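Local coordinates for probable arabinosyltransferase C (Mycobacterium tuberculosis, PDB 3PTY), which probably polymerises arabinose into cell-wall arabinan as a membrane-bound arabinosyltransferase, of which this chain is the C-terminal, lectin-like carbohydrate-binding domain, at residues 178-183 against 216-221. Residues are numbered along the deposited sequence; the frame is centred on the assembly and turned at random.
Sequences VRLQWA and SAIPST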
ATOM      1  N   VAL A 178      23.650   7.326  17.424  1.00 23.11           N
ATOM      2  CA  VAL A 178      24.397   7.641  16.209  1.00 23.60           C
ATOM      3  C   VAL A 178      24.472   9.150  16.043  1.00 27.77           C
ATOM      4  O   VAL A 178      23.450   9.831  15.967  1.00 25.60           O
ATOM      5  CB  VAL A 178      23.756   7.011  14.949  1.00 24.23           C
ATOM      6  CG1 VAL A 178      24.549   7.396  13.696  1.00 21.42           C
ATOM      7  CG2 VAL A 178      23.682   5.495  15.081  1.00 20.81           C
ATOM      8  N   ARG A 179      25.686   9.678  16.011  1.00 21.46           N
ATOM      9  CA  ARG A 179      25.852  11.119  15.939  1.00 23.38           C
ATOM     10  C   ARG A 179      26.845  11.503  14.867  1.00 21.54           C
ATOM     11  O   ARG A 179      27.707  10.713  14.489  1.00 19.86           O
ATOM     12  CB  ARG A 179      26.295  11.679  17.300  1.00 25.26           C
ATOM     13  CG  ARG A 179      25.302  11.383  18.426  1.00 32.54           C
ATOM     14  CD  ARG A 179      25.685  12.083  19.727  1.00 38.64           C
ATOM     15  NE  ARG A 179      25.665  13.525  19.550  1.00 45.64           N
ATOM     16  CZ  ARG A 179      24.677  14.327  19.940  1.00 41.27           C
ATOM     17  NH1 ARG A 179      23.614  13.843  20.569  1.00 43.95           N
ATOM     18  NH2 ARG A 179      24.765  15.625  19.705  1.00 27.25           N
ATOM     19  N   LEU A 180      26.699  12.726  14.379  1.00 21.36           N
ATOM     20  CA  LEU A 180      27.643  13.311  13.451  1.00 19.99           C
ATOM     21  C   LEU A 180      28.419  14.372  14.215  1.00 22.69           C
ATOM     22  O   LEU A 180      27.824  15.299  14.762  1.00 23.16           O
ATOM     23  CB  LEU A 180      26.883  13.981  12.303  1.00 21.71           C
ATOM     24  CG  LEU A 180      27.708  14.718  11.244  1.00 26.15           C
ATOM     25  CD1 LEU A 180      28.266  13.746  10.220  1.00 23.22           C
ATOM     26  CD2 LEU A 180      26.851  15.773  10.565  1.00 32.36           C
ATOM     27  N   GLN A 181      29.738  14.237  14.263  1.00 21.20           N
ATOM     28  CA  GLN A 181      30.580  15.256  14.879  1.00 23.77           C
ATOM     29  C   GLN A 181      31.216  16.106  13.788  1.00 22.98           C
ATOM     30  O   GLN A 181      31.507  15.608  12.704  1.00 21.91           O
ATOM     31  CB  GLN A 181      31.668  14.606  15.736  1.00 22.89           C
ATOM     32  CG  GLN A 181      31.140  13.773  16.893  1.00 23.56           C
ATOM     33  CD  GLN A 181      32.250  13.255  17.789  1.00 26.43           C
ATOM     34  OE1 GLN A 181      33.415  13.245  17.403  1.00 27.50           O
ATOM     35  NE2 GLN A 181      31.891  12.819  18.994  1.00 24.34           N
ATOM     36  N   TRP A 182      31.419  17.389  14.075  1.00 20.61           N
ATOM     37  CA  TRP A 182      32.101  18.278  13.144  1.00 17.84           C
ATOM     38  C   TRP A 182      33.328  18.912  13.784  1.00 23.77           C
ATOM     39  O   TRP A 182      33.491  18.894  15.012  1.00 24.80           O
ATOM     40  CB  TRP A 182      31.155  19.368  12.625  1.00 17.24           C
ATOM     41  CG  TRP A 182      30.537  20.210  13.711  1.00 18.62           C
ATOM     42  CD1 TRP A 182      31.162  21.167  14.471  1.00 23.55           C
ATOM     43  CD2 TRP A 182      29.170  20.189  14.137  1.00 19.81           C
ATOM     44  NE1 TRP A 182      30.263  21.728  15.350  1.00 23.21           N
ATOM     45  CE2 TRP A 182      29.034  21.146  15.162  1.00 21.68           C
ATOM     46  CE3 TRP A 182      28.044  19.449  13.750  1.00 23.01           C
ATOM     47  CZ2 TRP A 182      27.817  21.384  15.807  1.00 21.52           C
ATOM     48  CZ3 TRP A 182      26.832  19.687  14.397  1.00 22.09           C
ATOM     49  CH2 TRP A 182      26.734  20.644  15.414  1.00 18.47           C
ATOM     50  N   ALA A 183      34.179  19.495  12.949  1.00 20.50           N
ATOM     51  CA  ALA A 183      35.431  20.073  13.420  1.00 22.90           C
ATOM     52  C   ALA A 183      36.039  20.996  12.378  1.00 27.72           C
ATOM     53  O   ALA A 183      35.784  20.848  11.177  1.00 24.22           O
ATOM     54  CB  ALA A 183      36.425  18.958  13.773  1.00 22.92           C
ATOM     55  N   SER A 216      22.111  22.888   7.730  1.00 27.90           N
ATOM     56  CA  SER A 216      21.994  24.179   8.408  1.00 30.88           C
ATOM     57  C   SER A 216      22.456  24.111   9.860  1.00 30.19           C
ATOM     58  O   SER A 216      22.842  25.117  10.434  1.00 27.78           O
ATOM     59  CB  SER A 216      20.556  24.708   8.341  1.00 32.09           C
ATOM     60  OG  SER A 216      19.679  23.896   9.106  1.00 32.19           O
ATOM     61  N   ALA A 217      22.419  22.926  10.458  1.00 23.73           N
ATOM     62  CA  ALA A 217      22.830  22.785  11.854  1.00 25.05           C
ATOM     63  C   ALA A 217      24.351  22.792  12.025  1.00 29.42           C
ATOM     64  O   ALA A 217      24.853  23.009  13.127  1.00 26.46           O
ATOM     65  CB  ALA A 217      22.235  21.514  12.460  1.00 26.46           C
ATOM     66  N   ILE A 218      25.083  22.536  10.942  1.00 29.65           N
ATOM     67  CA  ILE A 218      26.543  22.481  11.014  1.00 25.32           C
ATOM     68  C   ILE A 218      27.149  23.876  10.893  1.00 22.67           C
ATOM     69  O   ILE A 218      26.882  24.585   9.928  1.00 25.05           O
ATOM     70  CB  ILE A 218      27.135  21.593   9.906  1.00 23.52           C
ATOM     71  CG1 ILE A 218      26.488  20.206   9.923  1.00 25.46           C
ATOM     72  CG2 ILE A 218      28.653  21.478  10.070  1.00 22.62           C
ATOM     73  CD1 ILE A 218      27.071  19.256   8.883  1.00 24.99           C
ATOM     74  N   PRO A 219      27.972  24.277  11.875  1.00 25.17           N
ATOM     75  CA  PRO A 219      28.541  25.631  11.830  1.00 25.78           C
ATOM     76  C   PRO A 219      29.358  25.867  10.559  1.00 29.34           C
ATOM     77  O   PRO A 219      30.018  24.956  10.064  1.00 25.55           O
ATOM     78  CB  PRO A 219      29.451  25.678  13.069  1.00 27.00           C
ATOM     79  CG  PRO A 219      28.917  24.617  13.982  1.00 28.62           C
ATOM     80  CD  PRO A 219      28.403  23.529  13.067  1.00 21.55           C
ATOM     81  N   SER A 220      29.328  27.096  10.060  1.00 27.95           N
ATOM     82  CA  SER A 220      29.964  27.447   8.791  1.00 33.22           C
ATOM     83  C   SER A 220      31.481  27.285   8.793  1.00 35.44           C
ATOM     84  O   SER A 220      32.095  27.163   7.736  1.00 40.45           O
ATOM     85  CB  SER A 220      29.604  28.886   8.406  1.00 35.56           C
ATOM     86  OG  SER A 220      30.122  29.801   9.359  1.00 37.60           O
ATOM     87  N   THR A 221      32.084  27.288   9.977  1.00 27.24           N
ATOM     88  CA  THR A 221      33.525  27.121  10.096  1.00 26.33           C
ATOM     89  C   THR A 221      33.948  25.652  10.154  1.00 29.00           C
ATOM     90  O   THR A 221      35.134  25.347  10.114  1.00 27.54           O
ATOM     91  CB  THR A 221      34.043  27.776  11.369  1.00 32.15           C
ATOM     92  OG1 THR A 221      33.270  27.302  12.476  1.00 27.56           O
ATOM     93  CG2 THR A 221      33.932  29.297  11.278  1.00 37.32           C
TER
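W182 carries its CG between the backbone N and the carbonyl carbon, and this chi1 of 57° sets the indole with one face toward P219. I218 sends its long branch, CG1 and CD1, out beside its own backbone N (chi1 -53°) toward L180, while CG2 is left near the root of the tryptophan. The central interaction is a CH-pi contact: P219 CD sits 3.5 Å from the centroid of the five-membered ring of W182, over the face and 20° off the normal. That carbon is displaced from the ring centre toward the NE1-CE2-CZ2 side of the indole, with a tight approach of 3.2 Å to W182 CE2. The next ring carbon, P219 CG, lies 3.5 Å from W182 NE1, on the pyrrole side, and the two side chains cross at about a right angle. Proline suits this place because its CD, bonded to the backbone nitrogen, is relatively electron-poor, and its hydrogens are well matched to the electron-rich indole. The broad, flat indole in turn can accept I218 CA over the same face, and A217 O approaches the six-membered ring obliquely, 3.8 Å from W182 CH2. Isoleucine, branched at CB, serves two neighbours: CG2 rests 4.2 Å from W182 CB, and CD1 meets L180 CD2 at 3.9 Å. L180, a flexible aliphatic chain, suits its buried position between I218 and the sheet residues F199, V225 and L227; W182 also packs on M197 and A222. Strand 178-183 runs between strands 195-202 and 224-231 of the large antiparallel sheet in this beta-sandwich domain. Residues 216-221 belong to the connection from strand 209-214 to strand 224-231, and the contact lays that surface connection across the end of strand 178-183.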